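Local coordinates for greglin (PDB 4GI3), which inhibits serine proteases, among them subtilisin, neutrophil elastase, chymotrypsin and pancreatic elastase, but not pancreatic trypsin, at residues C21-C25 with K52-E56; C25-P31 with L43-E49; V32-S37 with F59-P65. One frame throughout, in Å; residues are numbered along the deposited sequence.

Interaction 1 of 3, residues C21-C25 with K52-E56. Unlike the reference sequence in segment 21-25: Cys21 (reference Leu), Cys25 (reference Ser).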
loop_
_atom_site.group_PDB
_atom_site.type_symbol
_atom_site.label_atom_id
_atom_site.label_comp_id
_atom_site.label_asym_id
_atom_site.label_seq_id
_atom_site.Cartn_x
_atom_site.Cartn_y
_atom_site.Cartn_z
ATOM N N CYS B 21 18.728 13.130 -2.763
ATOM C CA CYS B 21 17.875 12.935 -1.589
ATOM C C CYS B 21 16.619 12.111 -1.903
ATOM O O CYS B 21 15.957 12.391 -2.903
ATOM C CB CYS B 21 17.529 14.263 -0.926
ATOM S SG CYS B 21 18.936 15.056 -0.105
ATOM N N PRO B 22 16.286 11.108 -1.048
ATOM C CA PRO B 22 15.111 10.247 -1.308
ATOM C C PRO B 22 13.765 10.959 -1.274
ATOM O O PRO B 22 13.381 11.536 -0.254
ATOM C CB PRO B 22 15.208 9.184 -0.211
ATOM C CG PRO B 22 16.628 9.240 0.275
ATOM C CD PRO B 22 16.993 10.676 0.172
ATOM N N SER B 23 13.040 10.880 -2.395
ATOM C CA SER B 23 11.757 11.541 -2.623
ATOM C C SER B 23 10.528 10.725 -2.248
ATOM O O SER B 23 9.440 11.296 -2.125
ATOM C CB SER B 23 11.647 11.969 -4.084
ATOM O OG SER B 23 12.761 11.564 -4.869
ATOM N N ILE B 24 10.680 9.404 -2.083
ATOM C CA ILE B 24 9.547 8.516 -1.803
ATOM C C ILE B 24 9.729 7.841 -0.467
ATOM O O ILE B 24 10.836 7.393 -0.157
ATOM C CB ILE B 24 9.367 7.466 -2.958
ATOM C CG1 ILE B 24 9.239 8.103 -4.375
ATOM C CG2 ILE B 24 8.270 6.408 -2.660
ATOM C CD1 ILE B 24 7.965 8.897 -4.674
ATOM N N CYS B 25 8.637 7.739 0.303
ATOM C CA CYS B 25 8.599 7.066 1.604
ATOM C C CYS B 25 7.495 6.001 1.670
ATOM O O CYS B 25 6.510 6.144 0.951
ATOM C CB CYS B 25 8.455 8.087 2.727
ATOM S SG CYS B 25 9.978 9.013 3.054
ATOM N N LYS B 52 13.429 13.036 4.959
ATOM C CA LYS B 52 13.235 13.575 3.612
ATOM C C LYS B 52 13.311 15.111 3.676
ATOM O O LYS B 52 14.051 15.712 2.897
ATOM C CB LYS B 52 11.872 13.115 3.068
ATOM C CG LYS B 52 11.590 13.559 1.622
ATOM C CD LYS B 52 10.112 13.446 1.225
ATOM C CE LYS B 52 9.643 12.029 1.028
ATOM N NZ LYS B 52 8.177 11.953 0.766
ATOM N N CYS B 53 12.567 15.716 4.628
ATOM C CA CYS B 53 12.505 17.152 4.893
ATOM C C CYS B 53 13.911 17.691 5.201
ATOM O O CYS B 53 14.329 18.666 4.587
ATOM C CB CYS B 53 11.515 17.442 6.020
ATOM S SG CYS B 53 11.166 19.204 6.286
ATOM N N GLY B 54 14.655 16.989 6.060
ATOM C CA GLY B 54 16.029 17.343 6.412
ATOM C C GLY B 54 17.003 17.342 5.246
ATOM O O GLY B 54 17.817 18.257 5.118
ATOM N N CYS B 55 16.917 16.321 4.379
ATOM C CA CYS B 55 17.776 16.136 3.205
ATOM C C CYS B 55 17.503 17.136 2.067
ATOM O O CYS B 55 18.438 17.766 1.568
ATOM C CB CYS B 55 17.672 14.698 2.704
ATOM S SG CYS B 55 19.085 14.147 1.715
ATOM N N GLU B 56 16.238 17.214 1.618
ATOM C CA GLU B 56 15.780 18.034 0.493
ATOM C C GLU B 56 15.811 19.523 0.755
ATOM O O GLU B 56 16.206 20.293 -0.128
ATOM C CB GLU B 56 14.347 17.637 0.065
ATOM C CG GLU B 56 14.229 16.257 -0.564
ATOM C CD GLU B 56 12.869 15.880 -1.131
ATOM O OE1 GLU B 56 11.847 16.490 -0.734
ATOM O OE2 GLU B 56 12.830 14.947 -1.965
#

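Interaction 2 of 3, residues C25-P31 with L43-E49. Unlike the reference sequence in segment 25-31: Cys25 (reference Ser).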
loop_
_atom_site.group_PDB
_atom_site.type_symbol
_atom_site.label_atom_id
_atom_site.label_comp_id
_atom_site.label_asym_id
_atom_site.label_seq_id
_atom_site.Cartn_x
_atom_site.Cartn_y
_atom_site.Cartn_z
ATOM N N CYS B 25 8.637 7.739 0.303
ATOM C CA CYS B 25 8.599 7.066 1.604
ATOM C C CYS B 25 7.495 6.001 1.670
ATOM O O CYS B 25 6.510 6.144 0.951
ATOM C CB CYS B 25 8.455 8.087 2.727
ATOM S SG CYS B 25 9.978 9.013 3.054
ATOM N N PRO B 26 7.600 4.958 2.543
ATOM C CA PRO B 26 6.489 4.009 2.674
ATOM C C PRO B 26 5.318 4.700 3.362
ATOM O O PRO B 26 5.536 5.643 4.125
ATOM C CB PRO B 26 7.065 2.894 3.563
ATOM C CG PRO B 26 8.526 3.179 3.681
ATOM C CD PRO B 26 8.656 4.654 3.526
ATOM N N LEU B 27 4.087 4.234 3.124
ATOM C CA LEU B 27 2.926 4.878 3.725
ATOM C C LEU B 27 2.468 4.231 5.028
ATOM O O LEU B 27 1.292 3.949 5.246
ATOM C CB LEU B 27 1.811 5.201 2.695
ATOM C CG LEU B 27 2.093 6.464 1.869
ATOM C CD1 LEU B 27 1.278 6.486 0.570
ATOM C CD2 LEU B 27 1.807 7.737 2.710
ATOM N N ILE B 28 3.449 3.983 5.908
ATOM C CA ILE B 28 3.204 3.454 7.243
ATOM C C ILE B 28 2.904 4.670 8.114
ATOM O O ILE B 28 3.539 5.718 7.960
ATOM C CB ILE B 28 4.432 2.646 7.753
ATOM C CG1 ILE B 28 4.192 2.150 9.191
ATOM C CG2 ILE B 28 5.777 3.447 7.605
ATOM C CD1 ILE B 28 4.817 0.826 9.534
ATOM N N TYR B 29 1.917 4.550 8.989
ATOM C CA TYR B 29 1.603 5.650 9.892
ATOM C C TYR B 29 2.234 5.287 11.227
ATOM O O TYR B 29 1.764 4.390 11.921
ATOM C CB TYR B 29 0.075 5.850 10.004
ATOM C CG TYR B 29 -0.326 6.922 10.992
ATOM C CD1 TYR B 29 -0.139 8.269 10.702
ATOM C CD2 TYR B 29 -0.939 6.592 12.202
ATOM C CE1 TYR B 29 -0.519 9.265 11.604
ATOM C CE2 TYR B 29 -1.340 7.579 13.102
ATOM C CZ TYR B 29 -1.131 8.914 12.796
ATOM O OH TYR B 29 -1.515 9.901 13.677
ATOM N N ALA B 30 3.331 5.964 11.560
ATOM C CA ALA B 30 4.064 5.751 12.829
ATOM C C ALA B 30 4.550 7.148 13.239
ATOM O O ALA B 30 5.703 7.505 12.980
ATOM C CB ALA B 30 5.219 4.787 12.605
ATOM N N PRO B 31 3.622 8.032 13.696
ATOM C CA PRO B 31 4.010 9.434 13.911
ATOM C C PRO B 31 5.089 9.668 14.945
ATOM O O PRO B 31 5.197 8.924 15.926
ATOM C CB PRO B 31 2.694 10.146 14.207
ATOM C CG PRO B 31 1.803 9.106 14.684
ATOM C CD PRO B 31 2.201 7.820 14.027
ATOM N N LEU B 43 4.604 17.210 14.145
ATOM C CA LEU B 43 4.337 15.767 14.170
ATOM C C LEU B 43 4.349 15.278 12.713
ATOM O O LEU B 43 3.534 15.719 11.904
ATOM C CB LEU B 43 2.996 15.448 14.864
ATOM C CG LEU B 43 2.715 13.972 15.191
ATOM C CD1 LEU B 43 3.528 13.492 16.385
ATOM C CD2 LEU B 43 1.243 13.746 15.486
ATOM N N PHE B 44 5.336 14.458 12.354
ATOM C CA PHE B 44 5.454 13.928 10.998
ATOM C C PHE B 44 4.812 12.540 10.959
ATOM O O PHE B 44 4.769 11.867 11.980
ATOM C CB PHE B 44 6.927 13.863 10.566
ATOM C CG PHE B 44 7.527 15.153 10.064
ATOM C CD1 PHE B 44 7.987 16.121 10.954
ATOM C CD2 PHE B 44 7.653 15.397 8.701
ATOM C CE1 PHE B 44 8.555 17.311 10.487
ATOM C CE2 PHE B 44 8.236 16.580 8.237
ATOM C CZ PHE B 44 8.693 17.525 9.136
ATOM N N VAL B 45 4.282 12.117 9.792
ATOM C CA VAL B 45 3.621 10.811 9.679
ATOM C C VAL B 45 4.518 9.601 10.031
ATOM O O VAL B 45 4.008 8.594 10.502
ATOM C CB VAL B 45 2.862 10.635 8.345
ATOM C CG1 VAL B 45 1.683 11.609 8.273
ATOM C CG2 VAL B 45 3.790 10.846 7.167
ATOM N N ASN B 46 5.835 9.737 9.830
ATOM C CA ASN B 46 6.856 8.736 10.154
ATOM C C ASN B 46 8.257 9.331 10.066
ATOM O O ASN B 46 8.429 10.429 9.516
ATOM C CB ASN B 46 6.732 7.474 9.260
ATOM C CG ASN B 46 6.836 7.726 7.789
ATOM O OD1 ASN B 46 7.752 8.396 7.300
ATOM N ND2 ASN B 46 5.907 7.147 7.036
ATOM N N GLU B 47 9.278 8.566 10.548
ATOM C CA GLU B 47 10.680 8.976 10.505
ATOM C C GLU B 47 11.160 9.212 9.090
ATOM O O GLU B 47 11.930 10.134 8.893
ATOM C CB GLU B 47 11.580 7.931 11.154
ATOM C CG GLU B 47 11.699 7.988 12.659
ATOM C CD GLU B 47 12.742 7.009 13.172
ATOM O OE1 GLU B 47 13.883 7.027 12.653
ATOM O OE2 GLU B 47 12.406 6.192 14.060
ATOM N N CYS B 48 10.720 8.396 8.088
ATOM C CA CYS B 48 11.143 8.608 6.701
ATOM C C CYS B 48 10.843 10.027 6.220
ATOM O O CYS B 48 11.689 10.635 5.575
ATOM C CB CYS B 48 10.549 7.566 5.753
ATOM S SG CYS B 48 11.185 7.672 4.056
ATOM N N GLU B 49 9.642 10.538 6.520
ATOM C CA GLU B 49 9.226 11.889 6.111
ATOM C C GLU B 49 10.071 12.990 6.771
ATOM O O GLU B 49 10.416 13.966 6.099
ATOM C CB GLU B 49 7.731 12.119 6.332
ATOM C CG GLU B 49 6.828 11.340 5.365
ATOM C CD GLU B 49 6.922 11.591 3.865
ATOM O OE1 GLU B 49 6.535 10.677 3.102
ATOM O OE2 GLU B 49 7.357 12.689 3.447
HETATM O O HOH W 1 4.977 8.507 4.318
HETATM O O HOH W 2 8.121 6.456 12.332
#

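Interaction 3 of 3, residues V32-S37 with F59-P65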
loop_
_atom_site.group_PDB
_atom_site.type_symbol
_atom_site.label_atom_id
_atom_site.label_comp_id
_atom_site.label_asym_id
_atom_site.label_seq_id
_atom_site.Cartn_x
_atom_site.Cartn_y
_atom_site.Cartn_z
ATOM N N VAL B 32 5.900 10.685 14.668
ATOM C CA VAL B 32 7.051 11.092 15.470
ATOM C C VAL B 32 7.072 12.612 15.627
ATOM O O VAL B 32 6.843 13.361 14.668
ATOM C CB VAL B 32 8.363 10.555 14.849
ATOM C CG1 VAL B 32 8.411 9.029 14.907
ATOM C CG2 VAL B 32 8.548 11.035 13.413
ATOM N N CYS B 33 7.392 13.056 16.833
ATOM C CA CYS B 33 7.442 14.474 17.158
ATOM C C CYS B 33 8.872 15.000 17.091
ATOM O O CYS B 33 9.781 14.365 17.637
ATOM C CB CYS B 33 6.820 14.696 18.531
ATOM S SG CYS B 33 6.696 16.434 19.010
ATOM N N VAL B 34 9.081 16.125 16.379
ATOM C CA VAL B 34 10.392 16.766 16.229
ATOM C C VAL B 34 10.321 18.238 16.633
ATOM O O VAL B 34 9.251 18.860 16.555
ATOM C CB VAL B 34 11.075 16.610 14.835
ATOM C CG1 VAL B 34 11.275 15.145 14.449
ATOM C CG2 VAL B 34 10.338 17.379 13.737
ATOM N N GLU B 35 11.477 18.792 17.031
ATOM C CA GLU B 35 11.639 20.203 17.356
ATOM C C GLU B 35 12.581 20.767 16.329
ATOM O O GLU B 35 13.670 20.238 16.141
ATOM C CB GLU B 35 12.180 20.415 18.775
ATOM C CG GLU B 35 12.166 21.883 19.190
ATOM C CD GLU B 35 12.643 22.207 20.595
ATOM O OE1 GLU B 35 12.833 21.273 21.408
ATOM O OE2 GLU B 35 12.810 23.413 20.885
ATOM N N ASP B 36 12.133 21.822 15.637
ATOM C CA ASP B 36 12.867 22.533 14.607
ATOM C C ASP B 36 13.884 23.502 15.273
ATOM O O ASP B 36 13.852 23.700 16.498
ATOM C CB ASP B 36 11.842 23.302 13.723
ATOM C CG ASP B 36 12.358 24.044 12.490
ATOM O OD1 ASP B 36 13.548 23.845 12.117
ATOM O OD2 ASP B 36 11.566 24.804 11.878
ATOM N N SER B 37 14.781 24.083 14.452
ATOM C CA SER B 37 15.792 25.072 14.830
ATOM C C SER B 37 15.127 26.356 15.385
ATOM O O SER B 37 15.702 27.021 16.246
ATOM C CB SER B 37 16.661 25.407 13.623
ATOM O OG SER B 37 17.538 26.491 13.884
ATOM N N PHE B 59 16.460 21.120 6.415
ATOM C CA PHE B 59 15.693 21.261 7.660
ATOM C C PHE B 59 16.446 20.607 8.835
ATOM O O PHE B 59 16.954 19.491 8.697
ATOM C CB PHE B 59 14.297 20.642 7.456
ATOM C CG PHE B 59 13.389 20.425 8.647
ATOM C CD1 PHE B 59 12.617 21.464 9.154
ATOM C CD2 PHE B 59 13.203 19.151 9.175
ATOM C CE1 PHE B 59 11.716 21.242 10.207
ATOM C CE2 PHE B 59 12.316 18.935 10.237
ATOM C CZ PHE B 59 11.578 19.979 10.744
ATOM N N VAL B 60 16.520 21.334 9.983
ATOM C CA VAL B 60 17.236 20.957 11.216
ATOM C C VAL B 60 16.249 20.572 12.329
ATOM O O VAL B 60 15.400 21.377 12.738
ATOM C CB VAL B 60 18.195 22.093 11.665
ATOM C CG1 VAL B 60 19.062 21.651 12.847
ATOM C CG2 VAL B 60 19.067 22.570 10.503
ATOM N N TYR B 61 16.362 19.330 12.835
ATOM C CA TYR B 61 15.424 18.854 13.845
ATOM C C TYR B 61 16.089 17.946 14.907
ATOM O O TYR B 61 17.194 17.448 14.726
ATOM C CB TYR B 61 14.277 18.076 13.144
ATOM C CG TYR B 61 14.761 16.776 12.534
ATOM C CD1 TYR B 61 14.823 15.606 13.293
ATOM C CD2 TYR B 61 15.297 16.744 11.246
ATOM C CE1 TYR B 61 15.361 14.431 12.772
ATOM C CE2 TYR B 61 15.846 15.575 10.719
ATOM C CZ TYR B 61 15.859 14.417 11.480
ATOM O OH TYR B 61 16.391 13.259 10.971
ATOM N N THR B 62 15.360 17.695 15.960
ATOM C CA THR B 62 15.707 16.759 17.016
ATOM C C THR B 62 14.432 16.091 17.463
ATOM O O THR B 62 13.415 16.776 17.616
ATOM C CB THR B 62 16.514 17.442 18.172
ATOM O OG1 THR B 62 16.870 16.441 19.116
ATOM C CG2 THR B 62 15.717 18.533 18.903
ATOM N N PHE B 63 14.467 14.758 17.681
ATOM C CA PHE B 63 13.300 14.049 18.207
ATOM C C PHE B 63 13.100 14.446 19.663
ATOM O O PHE B 63 14.069 14.671 20.396
ATOM C CB PHE B 63 13.460 12.520 18.120
ATOM C CG PHE B 63 13.298 11.983 16.721
ATOM C CD1 PHE B 63 14.373 11.427 16.046
ATOM C CD2 PHE B 63 12.059 12.005 16.087
ATOM C CE1 PHE B 63 14.228 10.930 14.746
ATOM C CE2 PHE B 63 11.920 11.528 14.778
ATOM C CZ PHE B 63 13.015 11.020 14.107
ATOM N N VAL B 64 11.839 14.550 20.063
ATOM C CA VAL B 64 11.387 14.921 21.406
ATOM C C VAL B 64 10.180 14.036 21.762
ATOM O O VAL B 64 9.588 13.463 20.831
ATOM C CB VAL B 64 11.041 16.451 21.486
ATOM C CG1 VAL B 64 12.254 17.331 21.195
ATOM C CG2 VAL B 64 9.866 16.831 20.581
ATOM N N PRO B 65 9.774 13.888 23.056
ATOM C CA PRO B 65 8.582 13.077 23.355
ATOM C C PRO B 65 7.336 13.628 22.642
ATOM O O PRO B 65 7.240 14.833 22.375
ATOM C CB PRO B 65 8.455 13.176 24.886
ATOM C CG PRO B 65 9.823 13.547 25.361
ATOM C CD PRO B 65 10.349 14.458 24.298
HETATM O O HOH W 3 9.375 11.672 18.714
#

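Interaction 1 of 3, residues C21-C25 with K52-E56
Cys21 and Cys55 are joined covalently, their SG atoms 2.0 Å apart with an S-S torsion of -71°. Cys55 reaches the bond from the helix with SG anti to its backbone N (chi1 -158°). Next to the disulfide, Glu56 lays its CG against Cys21 CB at 3.9 Å, and its extended chain carries OE2 to within 3.6 Å of Ser23 CA. Lys52 runs in the same direction one helical turn earlier. Its CG sits 3.3 Å from Pro22 O, a carbonyl that the contact buries and for which the model holds no polar partner. A bend at chi3 (-73°) then turns the end of the chain toward Ser23 and Cys25: CE lies 3.6 Å from Cys25 SG, and NZ gives a weak hydrogen bond of 3.2 Å to Ser23 O. The ammonium group has a stronger mate in Glu49, a salt bridge within the helix that probably helps to fix where the lysine points. Segment 21-25 thus lies as an irregular strip along one flank of helix 47-57, tied by sulfur at Cys21 and again by the Cys25-Cys48 disulfide, and leads directly into strand 25-26, where Cys25 pairs in antiparallel fashion with a strand of another protein chain.

Interaction 2 of 3, residues C25-P31 with L43-E49
Asn46 reaches across to the backbone of 26-30 from the N-cap position of helix 47-57. Its CB is 3.9 Å from Ala30 O, and chi1 of 58° places CG between the backbone N and the carbonyl carbon, which turns the amide toward the curved segment. OD1 faces back to its own helix and caps it by accepting from Glu49 N at 3.0 Å. ND2 does the bridging: it donates to Ile28 O at 2.9 Å, nearly straight (167°), with the acceptor in the amide plane, and makes a weak bond of 3.3 Å to Pro26 O. Water 1 links ND2, Pro26 O and Glu49 OE1, while Glu49 OE2 pairs with Lys52.

On one side of this amide a disulfide closes the start of the segment, Cys25 SG lying 2.1 Å from Cys48 SG. On the other, Ala30 N donates to Val45 O at 2.9 Å, water 2 bridges Ala30 O and Glu47 N, and Pro31 CB rests on Leu43 CG at 4.0 Å.

The asparagine spanning the carbonyls on either side of Leu27, and three of the four disulfides, are as in Kazal-type inhibitors, so 25-29 is probably part of the protease-binding loop; consistent with this, Cys25 to Tyr29 meet another protein chain here, Leu27 O accepting a hydrogen bond from it. Chemically, a single amide serves two purposes, its oxygen spent on the helix start and its nitrogen mainly on Ile28 O, weakly on Pro26 O; the disulfide and these hydrogen bonds together probably hold the loop's shape.

Interaction 3 of 3, residues V32-S37 with F59-P65
Val34 packs among three aromatic residues of segment 59-65. Its CG1 approaches Phe63 CD2 at 3.6 Å and Tyr61 CD1 at 3.8 Å, both obliquely, while CG2 comes to the edge of the Phe59 ring, 4.2 Å from CZ. Val34 and Phe63 form a non-hydrogen-bonded antiparallel pair, which accounts for the closeness of their side chains on one face of the sheet.

Glu35, the next residue, forms the hydrogen-bonded pair with Thr62. Glu35 N donates to Thr62 O at 2.9 Å, nearly straight (162°) and in the carbonyl plane; Thr62 N returns a bond of 3.1 Å to Glu35 O. The Glu35 side chain turns to the other face, where CB meets methyls of Thr62 and Val64, and the Glu35 and Val64 side chains cross at about a right angle.

Cys33 adds a third backbone bond, Val64 N to Cys33 O at 3.2 Å, and its SG, bonded to Cys69, touches Val64 CG2 at 3.6 Å.

At the far end Asp36, with CG anti to the backbone N (chi1 -175°), sets its carboxylate against Phe59 CE1, and OD1 accepts from Ser37 N at 2.7 Å, from above the carboxylate plane. With an alanine here, the Ser37 amide would probably keep just its weak bond to Val60 O, and the Phe59 ring would lose a neighbour.

Strand 32-36 is the middle one of three, with 61-63 antiparallel along one edge, their N-to-C directions 141° apart, and 41-44 along the other; Val32 and Tyr61 reach Val50 on helix 47-57, against which the face bearing Val34, Tyr61 and Phe63 packs.

Along the chain the segments come in the order 21-25, 25-31, 32-37, 43-49, 52-56 and 59-65, so interaction 2 is nested within the loop closed by interaction 1, whereas interaction 3 alternates with both. The centres of interactions 1 and 2 lie about 12 Å apart, those of interactions 2 and 3 about 14 Å, and those of interactions 1 and 3 about 15 Å. Interactions 1 and 2 share Cys25 and helix 47-57; interactions 2 and 3 meet in the sheet, where strands 41-44 and 32-36 are neighbours, and Phe44 packs on Val34. Phe59 touches Cys53, joining 3 to 1. The segment facing the other protein chain is thereby held against the helix and sheet of a small, disulfide-rich domain.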